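Long-range contacts in Abbfa_003403 (PDB 4ZXH), which is a four-domain nonribosomal peptide synthetase that probably activates an amino acid, condenses it with an acyl or peptidyl partner and releases the product through its thioesterase: residues P1052-Y1063 with P1089-P1099; A973-T984 with G1075-L1083. All coordinates share one frame; numbering follows the deposited sequence.

Contact 1: P1052-Y1063 with P1089-P1099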
loop_
_atom_site.group_PDB
_atom_site.type_symbol
_atom_site.label_atom_id
_atom_site.label_comp_id
_atom_site.label_asym_id
_atom_site.label_seq_id
_atom_site.Cartn_x
_atom_site.Cartn_y
_atom_site.Cartn_z
ATOM N N PRO A 1052 -5.717 21.692 25.582
ATOM C CA PRO A 1052 -4.301 21.721 25.971
ATOM C C PRO A 1052 -4.078 22.505 27.255
ATOM O O PRO A 1052 -4.779 23.478 27.525
ATOM C CB PRO A 1052 -3.621 22.425 24.793
ATOM C CG PRO A 1052 -4.562 22.259 23.654
ATOM C CD PRO A 1052 -5.930 22.303 24.260
ATOM N N SER A 1053 -3.119 22.068 28.055
ATOM C CA SER A 1053 -2.669 22.863 29.180
ATOM C C SER A 1053 -1.920 24.113 28.660
ATOM O O SER A 1053 -1.362 24.105 27.556
ATOM C CB SER A 1053 -1.781 22.013 30.100
ATOM O OG SER A 1053 -1.205 22.795 31.138
ATOM N N ILE A 1054 -1.910 25.189 29.438
ATOM C CA ILE A 1054 -1.144 26.368 29.047
ATOM C C ILE A 1054 0.324 26.243 29.444
ATOM O O ILE A 1054 1.134 27.118 29.140
ATOM C CB ILE A 1054 -1.731 27.661 29.652
ATOM C CG1 ILE A 1054 -1.514 27.725 31.164
ATOM C CG2 ILE A 1054 -3.209 27.801 29.299
ATOM C CD1 ILE A 1054 -2.110 28.972 31.776
ATOM N N VAL A 1055 0.664 25.144 30.108
ATOM C CA VAL A 1055 2.059 24.813 30.403
ATOM C C VAL A 1055 2.580 23.726 29.468
ATOM O O VAL A 1055 1.979 22.650 29.335
ATOM C CB VAL A 1055 2.252 24.321 31.854
ATOM C CG1 VAL A 1055 3.715 24.007 32.091
ATOM C CG2 VAL A 1055 1.755 25.348 32.863
ATOM N N ILE A 1056 3.698 24.026 28.818
ATOM C CA ILE A 1056 4.395 23.072 27.957
ATOM C C ILE A 1056 5.746 22.787 28.597
ATOM O O ILE A 1056 6.489 23.717 28.925
ATOM C CB ILE A 1056 4.543 23.622 26.494
ATOM C CG1 ILE A 1056 5.359 22.694 25.607
ATOM C CG2 ILE A 1056 5.176 24.963 26.493
ATOM C CD1 ILE A 1056 4.911 21.266 25.674
ATOM N N GLU A 1057 6.056 21.517 28.838
ATOM C CA GLU A 1057 7.361 21.211 29.420
ATOM C C GLU A 1057 8.374 20.942 28.308
ATOM O O GLU A 1057 8.323 19.899 27.669
ATOM C CB GLU A 1057 7.273 20.030 30.388
ATOM C CG GLU A 1057 8.583 19.734 31.138
ATOM C CD GLU A 1057 8.386 18.923 32.431
ATOM O OE1 GLU A 1057 7.529 19.287 33.270
ATOM O OE2 GLU A 1057 9.069 17.888 32.587
ATOM N N LEU A 1058 9.273 21.903 28.074
ATOM C CA LEU A 1058 10.279 21.805 27.013
ATOM C C LEU A 1058 11.425 20.857 27.381
ATOM O O LEU A 1058 12.081 20.305 26.517
ATOM C CB LEU A 1058 10.842 23.186 26.693
ATOM C CG LEU A 1058 9.801 24.135 26.098
ATOM C CD1 LEU A 1058 10.339 25.540 25.896
ATOM C CD2 LEU A 1058 9.327 23.584 24.794
ATOM N N ARG A 1059 11.680 20.688 28.672
ATOM C CA ARG A 1059 12.739 19.788 29.107
ATOM C C ARG A 1059 12.497 19.301 30.536
ATOM O O ARG A 1059 12.288 20.106 31.423
ATOM C CB ARG A 1059 14.105 20.462 28.973
ATOM C CG ARG A 1059 15.270 19.622 29.461
ATOM C CD ARG A 1059 15.357 18.300 28.721
ATOM N NE ARG A 1059 16.394 17.434 29.286
ATOM C CZ ARG A 1059 16.609 16.172 28.923
ATOM N NH1 ARG A 1059 15.866 15.607 27.977
ATOM N NH2 ARG A 1059 17.575 15.476 29.504
ATOM N N ARG A 1060 12.499 17.981 30.746
ATOM C CA ARG A 1060 12.543 17.426 32.101
ATOM C C ARG A 1060 13.995 17.186 32.475
ATOM O O ARG A 1060 14.676 16.345 31.877
ATOM C CB ARG A 1060 11.748 16.121 32.212
ATOM C CG ARG A 1060 11.793 15.458 33.597
ATOM C CD ARG A 1060 10.779 14.308 33.687
ATOM N NE ARG A 1060 9.421 14.749 33.348
ATOM C CZ ARG A 1060 8.501 15.151 34.231
ATOM N NH1 ARG A 1060 8.766 15.156 35.534
ATOM N NH2 ARG A 1060 7.301 15.538 33.807
ATOM N N GLY A 1061 14.475 17.944 33.454
ATOM C CA GLY A 1061 15.849 17.820 33.909
ATOM C C GLY A 1061 15.914 17.068 35.216
ATOM O O GLY A 1061 14.929 16.459 35.637
ATOM N N THR A 1062 17.075 17.114 35.864
ATOM C CA THR A 1062 17.320 16.340 37.082
ATOM C C THR A 1062 17.581 17.262 38.255
ATOM O O THR A 1062 17.750 16.807 39.380
ATOM C CB THR A 1062 18.533 15.391 36.933
ATOM O OG1 THR A 1062 19.670 16.142 36.479
ATOM C CG2 THR A 1062 18.246 14.271 35.937
ATOM N N TYR A 1063 17.643 18.560 37.989
ATOM C CA TYR A 1063 17.828 19.533 39.056
ATOM C C TYR A 1063 16.465 19.930 39.673
ATOM O O TYR A 1063 15.433 19.942 38.990
ATOM C CB TYR A 1063 18.591 20.751 38.518
ATOM C CG TYR A 1063 18.946 21.790 39.558
ATOM C CD1 TYR A 1063 19.751 21.464 40.647
ATOM C CD2 TYR A 1063 18.488 23.102 39.446
ATOM C CE1 TYR A 1063 20.079 22.414 41.607
ATOM C CE2 TYR A 1063 18.810 24.060 40.402
ATOM C CZ TYR A 1063 19.607 23.710 41.484
ATOM O OH TYR A 1063 19.933 24.646 42.447
ATOM N N PRO A 1089 20.897 20.496 29.622
ATOM C CA PRO A 1089 19.777 19.541 29.669
ATOM C C PRO A 1089 19.382 19.048 31.080
ATOM O O PRO A 1089 18.360 18.372 31.205
ATOM C CB PRO A 1089 20.287 18.372 28.817
ATOM C CG PRO A 1089 21.794 18.528 28.796
ATOM C CD PRO A 1089 22.020 20.000 28.809
ATOM N N ASN A 1090 20.167 19.358 32.110
ATOM C CA ASN A 1090 19.812 18.960 33.467
ATOM C C ASN A 1090 18.831 19.917 34.150
ATOM O O ASN A 1090 18.385 19.665 35.264
ATOM C CB ASN A 1090 21.063 18.823 34.324
ATOM C CG ASN A 1090 21.875 17.615 33.949
ATOM O OD1 ASN A 1090 21.491 16.481 34.245
ATOM N ND2 ASN A 1090 23.001 17.842 33.283
ATOM N N ARG A 1091 18.497 21.009 33.478
ATOM C CA ARG A 1091 17.524 21.948 33.998
ATOM C C ARG A 1091 16.181 21.737 33.315
ATOM O O ARG A 1091 16.077 21.815 32.086
ATOM C CB ARG A 1091 17.986 23.403 33.805
ATOM C CG ARG A 1091 17.237 24.419 34.686
ATOM C CD ARG A 1091 17.440 25.829 34.196
ATOM N NE ARG A 1091 18.855 26.159 34.043
ATOM C CZ ARG A 1091 19.572 26.752 34.985
ATOM N NH1 ARG A 1091 19.006 27.077 36.150
ATOM N NH2 ARG A 1091 20.849 27.024 34.765
ATOM N N THR A 1092 15.167 21.447 34.124
ATOM C CA THR A 1092 13.780 21.480 33.688
ATOM C C THR A 1092 13.416 22.889 33.198
ATOM O O THR A 1092 13.725 23.886 33.861
ATOM C CB THR A 1092 12.835 21.054 34.835
ATOM O OG1 THR A 1092 13.202 19.742 35.294
ATOM C CG2 THR A 1092 11.370 21.075 34.397
ATOM N N LEU A 1093 12.802 22.956 32.015
ATOM C CA LEU A 1093 12.290 24.199 31.435
ATOM C C LEU A 1093 10.798 24.063 31.162
ATOM O O LEU A 1093 10.353 23.086 30.531
ATOM C CB LEU A 1093 12.978 24.541 30.126
ATOM C CG LEU A 1093 14.480 24.498 30.105
ATOM C CD1 LEU A 1093 14.925 24.720 28.662
ATOM C CD2 LEU A 1093 14.989 25.571 31.047
ATOM N N ARG A 1094 10.038 25.053 31.615
ATOM C CA ARG A 1094 8.607 25.091 31.381
ATOM C C ARG A 1094 8.249 26.461 30.863
ATOM O O ARG A 1094 8.817 27.460 31.289
ATOM C CB ARG A 1094 7.842 24.777 32.658
ATOM C CG ARG A 1094 8.301 23.501 33.312
ATOM C CD ARG A 1094 7.273 22.971 34.286
ATOM N NE ARG A 1094 7.576 21.606 34.686
ATOM C CZ ARG A 1094 7.916 21.266 35.916
ATOM N NH1 ARG A 1094 7.978 22.199 36.855
ATOM N NH2 ARG A 1094 8.175 19.996 36.206
ATOM N N ALA A 1095 7.324 26.503 29.921
ATOM C CA ALA A 1095 6.945 27.748 29.275
ATOM C C ALA A 1095 5.440 27.832 29.310
ATOM O O ALA A 1095 4.762 26.800 29.316
ATOM C CB ALA A 1095 7.462 27.816 27.826
ATOM N N ILE A 1096 4.915 29.051 29.336
ATOM C CA ILE A 1096 3.481 29.222 29.456
ATOM C C ILE A 1096 2.901 30.031 28.309
ATOM O O ILE A 1096 3.260 31.191 28.104
ATOM C CB ILE A 1096 3.136 29.879 30.781
ATOM C CG1 ILE A 1096 3.560 28.953 31.924
ATOM C CG2 ILE A 1096 1.656 30.210 30.834
ATOM C CD1 ILE A 1096 3.057 29.362 33.287
ATOM N N GLN A 1097 2.009 29.408 27.548
ATOM C CA GLN A 1097 1.278 30.127 26.509
ATOM C C GLN A 1097 -0.006 30.755 27.092
ATOM O O GLN A 1097 -0.495 30.339 28.135
ATOM C CB GLN A 1097 0.933 29.181 25.359
ATOM C CG GLN A 1097 -0.099 28.160 25.739
ATOM C CD GLN A 1097 -0.320 27.153 24.653
ATOM O OE1 GLN A 1097 0.128 27.333 23.517
ATOM N NE2 GLN A 1097 -0.983 26.059 25.000
ATOM N N SER A 1098 -0.560 31.748 26.417
ATOM C CA SER A 1098 -1.810 32.344 26.883
ATOM C C SER A 1098 -3.031 31.446 26.640
ATOM O O SER A 1098 -3.159 30.818 25.582
ATOM C CB SER A 1098 -2.014 33.701 26.204
ATOM O OG SER A 1098 -3.306 34.205 26.451
ATOM N N PRO A 1099 -3.938 31.384 27.617
ATOM C CA PRO A 1099 -5.233 30.709 27.416
ATOM C C PRO A 1099 -5.965 31.234 26.168
ATOM O O PRO A 1099 -6.720 30.519 25.512
ATOM C CB PRO A 1099 -6.023 31.057 28.685
ATOM C CG PRO A 1099 -4.990 31.357 29.718
ATOM C CD PRO A 1099 -3.805 31.952 28.969
#

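Contact 2: A973-T984 with G1075-L1083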
loop_
_atom_site.group_PDB
_atom_site.type_symbol
_atom_site.label_atom_id
_atom_site.label_comp_id
_atom_site.label_asym_id
_atom_site.label_seq_id
_atom_site.Cartn_x
_atom_site.Cartn_y
_atom_site.Cartn_z
ATOM N N ALA A 973 9.502 24.626 10.611
ATOM C CA ALA A 973 9.231 24.822 12.035
ATOM C C ALA A 973 7.734 24.717 12.306
ATOM O O ALA A 973 6.943 25.029 11.434
ATOM C CB ALA A 973 9.769 26.162 12.488
ATOM N N PRO A 974 7.341 24.262 13.510
ATOM C CA PRO A 974 5.932 24.159 13.921
ATOM C C PRO A 974 5.227 25.505 13.844
ATOM O O PRO A 974 5.881 26.504 14.048
ATOM C CB PRO A 974 6.025 23.667 15.366
ATOM C CG PRO A 974 7.388 24.067 15.803
ATOM C CD PRO A 974 8.240 23.856 14.597
ATOM N N ARG A 975 3.932 25.541 13.548
ATOM C CA ARG A 975 3.296 26.819 13.207
ATOM C C ARG A 975 2.199 27.280 14.179
ATOM O O ARG A 975 1.828 28.454 14.191
ATOM C CB ARG A 975 2.736 26.737 11.776
ATOM C CG ARG A 975 3.818 26.429 10.709
ATOM C CD ARG A 975 3.246 25.862 9.403
ATOM N NE ARG A 975 2.616 24.561 9.610
ATOM C CZ ARG A 975 1.926 23.912 8.677
ATOM N NH1 ARG A 975 1.790 24.447 7.469
ATOM N NH2 ARG A 975 1.382 22.726 8.944
ATOM N N ASP A 976 1.693 26.378 15.009
ATOM C CA ASP A 976 0.673 26.763 15.974
ATOM C C ASP A 976 0.905 25.993 17.281
ATOM O O ASP A 976 1.841 25.190 17.353
ATOM C CB ASP A 976 -0.731 26.537 15.371
ATOM C CG ASP A 976 -1.052 25.072 15.120
ATOM O OD1 ASP A 976 -0.185 24.208 15.351
ATOM O OD2 ASP A 976 -2.190 24.786 14.675
ATOM N N PRO A 977 0.091 26.247 18.329
ATOM C CA PRO A 977 0.319 25.504 19.581
ATOM C C PRO A 977 0.297 23.956 19.468
ATOM O O PRO A 977 1.024 23.281 20.192
ATOM C CB PRO A 977 -0.829 25.994 20.474
ATOM C CG PRO A 977 -1.041 27.422 20.039
ATOM C CD PRO A 977 -0.811 27.402 18.538
ATOM N N ILE A 978 -0.528 23.397 18.595
ATOM C CA ILE A 978 -0.573 21.950 18.461
ATOM C C ILE A 978 0.739 21.418 17.886
ATOM O O ILE A 978 1.304 20.444 18.379
ATOM C CB ILE A 978 -1.742 21.508 17.566
ATOM C CG1 ILE A 978 -3.074 21.563 18.333
ATOM C CG2 ILE A 978 -1.485 20.127 16.998
ATOM C CD1 ILE A 978 -4.275 21.208 17.480
ATOM N N GLU A 979 1.251 22.062 16.852
ATOM C CA GLU A 979 2.489 21.561 16.281
ATOM C C GLU A 979 3.674 21.829 17.231
ATOM O O GLU A 979 4.612 21.034 17.273
ATOM C CB GLU A 979 2.726 22.169 14.895
ATOM C CG GLU A 979 1.625 21.825 13.893
ATOM C CD GLU A 979 1.831 22.471 12.542
ATOM O OE1 GLU A 979 2.718 23.346 12.415
ATOM O OE2 GLU A 979 1.099 22.104 11.602
ATOM N N ILE A 980 3.623 22.910 18.016
ATOM C CA ILE A 980 4.665 23.147 19.021
ATOM C C ILE A 980 4.717 22.013 20.057
ATOM O O ILE A 980 5.795 21.496 20.355
ATOM C CB ILE A 980 4.474 24.503 19.731
ATOM C CG1 ILE A 980 4.748 25.630 18.732
ATOM C CG2 ILE A 980 5.410 24.624 20.910
ATOM C CD1 ILE A 980 4.536 27.032 19.287
ATOM N N GLU A 981 3.557 21.592 20.562
ATOM C CA GLU A 981 3.501 20.507 21.537
ATOM C C GLU A 981 3.953 19.152 20.958
ATOM O O GLU A 981 4.625 18.376 21.634
ATOM C CB GLU A 981 2.090 20.374 22.106
ATOM C CG GLU A 981 1.948 19.244 23.112
ATOM C CD GLU A 981 1.951 19.709 24.564
ATOM O OE1 GLU A 981 1.360 20.776 24.856
ATOM O OE2 GLU A 981 2.553 19.000 25.410
ATOM N N LEU A 982 3.595 18.859 19.714
ATOM C CA LEU A 982 4.031 17.603 19.107
ATOM C C LEU A 982 5.533 17.612 18.818
ATOM O O LEU A 982 6.203 16.603 19.008
ATOM C CB LEU A 982 3.255 17.318 17.821
ATOM C CG LEU A 982 1.749 17.106 18.012
ATOM C CD1 LEU A 982 1.000 17.065 16.660
ATOM C CD2 LEU A 982 1.504 15.842 18.843
ATOM N N CYS A 983 6.070 18.743 18.371
ATOM C CA CYS A 983 7.495 18.798 18.078
ATOM C C CYS A 983 8.295 18.577 19.338
ATOM O O CYS A 983 9.154 17.699 19.378
ATOM C CB CYS A 983 7.899 20.126 17.442
ATOM S SG CYS A 983 7.578 20.207 15.692
ATOM N N THR A 984 8.010 19.364 20.368
ATOM C CA THR A 984 8.649 19.148 21.661
ATOM C C THR A 984 8.510 17.695 22.141
ATOM O O THR A 984 9.442 17.125 22.690
ATOM C CB THR A 984 8.076 20.084 22.699
ATOM O OG1 THR A 984 8.433 21.412 22.332
ATOM C CG2 THR A 984 8.684 19.810 24.023
ATOM N N GLY A 1075 1.656 35.511 22.604
ATOM C CA GLY A 1075 1.051 34.575 23.535
ATOM C C GLY A 1075 1.500 33.136 23.383
ATOM O O GLY A 1075 1.000 32.226 24.053
ATOM N N SER A 1076 2.464 32.927 22.508
ATOM C CA SER A 1076 2.937 31.587 22.205
ATOM C C SER A 1076 4.329 31.285 22.773
ATOM O O SER A 1076 5.050 32.189 23.175
ATOM C CB SER A 1076 2.930 31.403 20.698
ATOM O OG SER A 1076 3.781 30.372 20.317
ATOM N N THR A 1077 4.703 30.009 22.795
ATOM C CA THR A 1077 5.974 29.599 23.368
ATOM C C THR A 1077 7.024 29.280 22.317
ATOM O O THR A 1077 8.138 28.883 22.667
ATOM C CB THR A 1077 5.805 28.367 24.252
ATOM O OG1 THR A 1077 5.235 27.312 23.477
ATOM C CG2 THR A 1077 4.873 28.675 25.438
ATOM N N PHE A 1078 6.675 29.450 21.040
ATOM C CA PHE A 1078 7.538 29.039 19.933
ATOM C C PHE A 1078 8.987 29.546 20.023
ATOM O O PHE A 1078 9.934 28.837 19.664
ATOM C CB PHE A 1078 6.955 29.501 18.597
ATOM C CG PHE A 1078 7.907 29.321 17.444
ATOM C CD1 PHE A 1078 7.934 28.127 16.731
ATOM C CD2 PHE A 1078 8.807 30.317 17.107
ATOM C CE1 PHE A 1078 8.836 27.921 15.689
ATOM C CE2 PHE A 1078 9.732 30.122 16.051
ATOM C CZ PHE A 1078 9.739 28.925 15.345
ATOM N N CYS A 1079 9.145 30.792 20.451
ATOM C CA CYS A 1079 10.458 31.443 20.538
ATOM C C CYS A 1079 11.422 30.831 21.562
ATOM O O CYS A 1079 12.586 31.234 21.586
ATOM C CB CYS A 1079 10.265 32.923 20.890
ATOM S SG CYS A 1079 9.387 33.133 22.542
ATOM N N TYR A 1080 10.942 29.915 22.428
ATOM C CA TYR A 1080 11.788 29.269 23.455
ATOM C C TYR A 1080 12.276 27.894 23.018
ATOM O O TYR A 1080 13.154 27.330 23.659
ATOM C CB TYR A 1080 11.043 29.138 24.805
ATOM C CG TYR A 1080 10.592 30.467 25.319
ATOM C CD1 TYR A 1080 11.520 31.468 25.586
ATOM C CD2 TYR A 1080 9.243 30.760 25.487
ATOM C CE1 TYR A 1080 11.134 32.709 26.012
ATOM C CE2 TYR A 1080 8.844 32.014 25.930
ATOM C CZ TYR A 1080 9.802 32.983 26.181
ATOM O OH TYR A 1080 9.440 34.238 26.603
ATOM N N MET A 1081 11.708 27.335 21.946
ATOM C CA MET A 1081 12.153 26.022 21.495
ATOM C C MET A 1081 13.643 26.025 21.161
ATOM O O MET A 1081 14.402 25.246 21.721
ATOM C CB MET A 1081 11.359 25.540 20.294
ATOM C CG MET A 1081 9.874 25.509 20.524
ATOM S SD MET A 1081 8.976 24.816 19.100
ATOM C CE MET A 1081 9.158 23.077 19.524
ATOM N N GLU A 1082 14.075 26.910 20.278
ATOM C CA GLU A 1082 15.472 26.875 19.868
ATOM C C GLU A 1082 16.374 27.150 21.080
ATOM O O GLU A 1082 17.389 26.469 21.257
ATOM C CB GLU A 1082 15.741 27.858 18.726
ATOM C CG GLU A 1082 17.167 27.847 18.201
ATOM C CD GLU A 1082 17.617 26.491 17.568
ATOM O OE1 GLU A 1082 16.818 25.784 16.907
ATOM O OE2 GLU A 1082 18.795 26.123 17.743
ATOM N N LEU A 1083 15.984 28.099 21.933
ATOM C CA LEU A 1083 16.731 28.379 23.162
ATOM C C LEU A 1083 16.894 27.134 24.034
ATOM O O LEU A 1083 17.974 26.885 24.582
ATOM C CB LEU A 1083 16.052 29.472 23.979
ATOM C CG LEU A 1083 16.614 29.717 25.382
ATOM C CD1 LEU A 1083 17.969 30.433 25.351
ATOM C CD2 LEU A 1083 15.603 30.470 26.231
#

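Contact 1: P1052-Y1063 with P1089-P1099
The guanidinium of Arg-1094 receives Glu-1057 at its edge and the methyl CG2 of Thr-1092 on one face, set off-centre. NE gives OE1 of Glu-1057 a salt bridge of 2.7 Å that lies in the guanidinium plane. The carboxylate is met from above its own plane, and the two planes are 49° apart. NH2 adds a weak bond to the same oxygen, so OE1 takes both donors. The two chains lie alongside each other and run in the same direction. The other oxygen, OE2, faces the poorly ordered Arg-1060 through charge alone. The guanidinium of Arg-1059 has Pro-1089 O at its edge, in plane. NE reaches that oxygen at 2.9 Å in a nearly straight bond (170°), on a carbonyl lone pair. A bend at chi2 (58°) brings the group there.

The backbones pair antiparallel. Ile-1056 N to Ala-1095 O is 3.0 Å, and Ala-1095 N returns the bond to Ile-1056 O. A classic beta bulge sets Leu-1058 and Arg-1059 opposite the single residue Leu-1093. Past it, Gly-1061 N bonds Thr-1092 OG1 at 2.9 Å. Asn-1090 O accepts from the backbone N of both Thr-1062 and Tyr-1063. Thr-1062 OG1 donates to Asn-1090 OD1 at 2.9 Å.

Apolar groups line both faces. Ile-1056 CG2 and Leu-1058 CD1 meet Ala-1095 CB. On the opposite face Val-1055 CG2 meets Ile-1096 CG1 at 4.1 Å.

Strand 1055-1057 is the outermost strand at this end of the thioesterase alpha/beta-hydrolase sheet. Strand 1093-1096 separates it from strand 1067-1070. Helix 977-990 packs on Ile-1056 and Leu-1058. Helix 1111-1125 packs on Val-1055, Glu-1057 and Arg-1094.

Contact 2: A973-T984 with G1075-L1083
Ile-980 and Met-1081 carry most of the apolar packing, with Phe-1078 beside them. Ile-980 CD1 lies 3.5 Å from Phe-1078 CB, near the plane of the ring, and the two side chains are roughly perpendicular. Ala-973 CB also sits at the ring edge, 3.8 Å from CE1 of Phe-1078. Phe-1078 CG lies anti to the backbone N (chi1 170°), and this puts the ring edge against Ala-973 CB.

Met-1081 forms the second apolar patch. Its SD is 3.7 Å from Pro-974 CG, and the two side chains pass alongside, running opposite ways. A bend at chi3 (84°) lays CE against Cys-983 CB and Thr-984 OG1. SD also touches Ile-980 CG2.

Here helix 977-990, in the carrier-protein part of the chain, packs on segment 1075-1083, which leads into helix 1081-1086 of the thioesterase alpha/beta-hydrolase fold.

No hydrogen bond crosses between the segments. Polar bonds instead shape each one. Asp-976 is the N-cap of helix 977-990, with OD1 3.0 Å from Glu-979 N. Arg-975 holds Glu-979 side-on, through NE and NH2. Ser-1076 OG accepts from Phe-1078 N in an ST turn. Pro-974 O accepts a hydrogen bond from Tyr-1194, whose ring also meets Phe-1078.

Contact 1 and contact 2 have centres about 12 Å apart, and helix 977-990, part of contact 2, also packs on contact 1. One turn of this helix faces Met-1081 in contact 2, while Thr-984 OG1 also packs on Leu-1058 CD2 of contact 1 at 3.4 Å. A probable hydrogen bond from Ser-1098 N to Gly-1075 O (2.9 Å) ties the end of segment 1089-1099 to the start of segment 1075-1083. Along the chain, helix 1081-1086 is followed, after a short loop, by strand 1093-1096. In contact 2, Tyr-1080 OH bonds the backbone N of Trp-1136, beside Cys-1137, the probable nucleophile of a Cys-His-Asp triad.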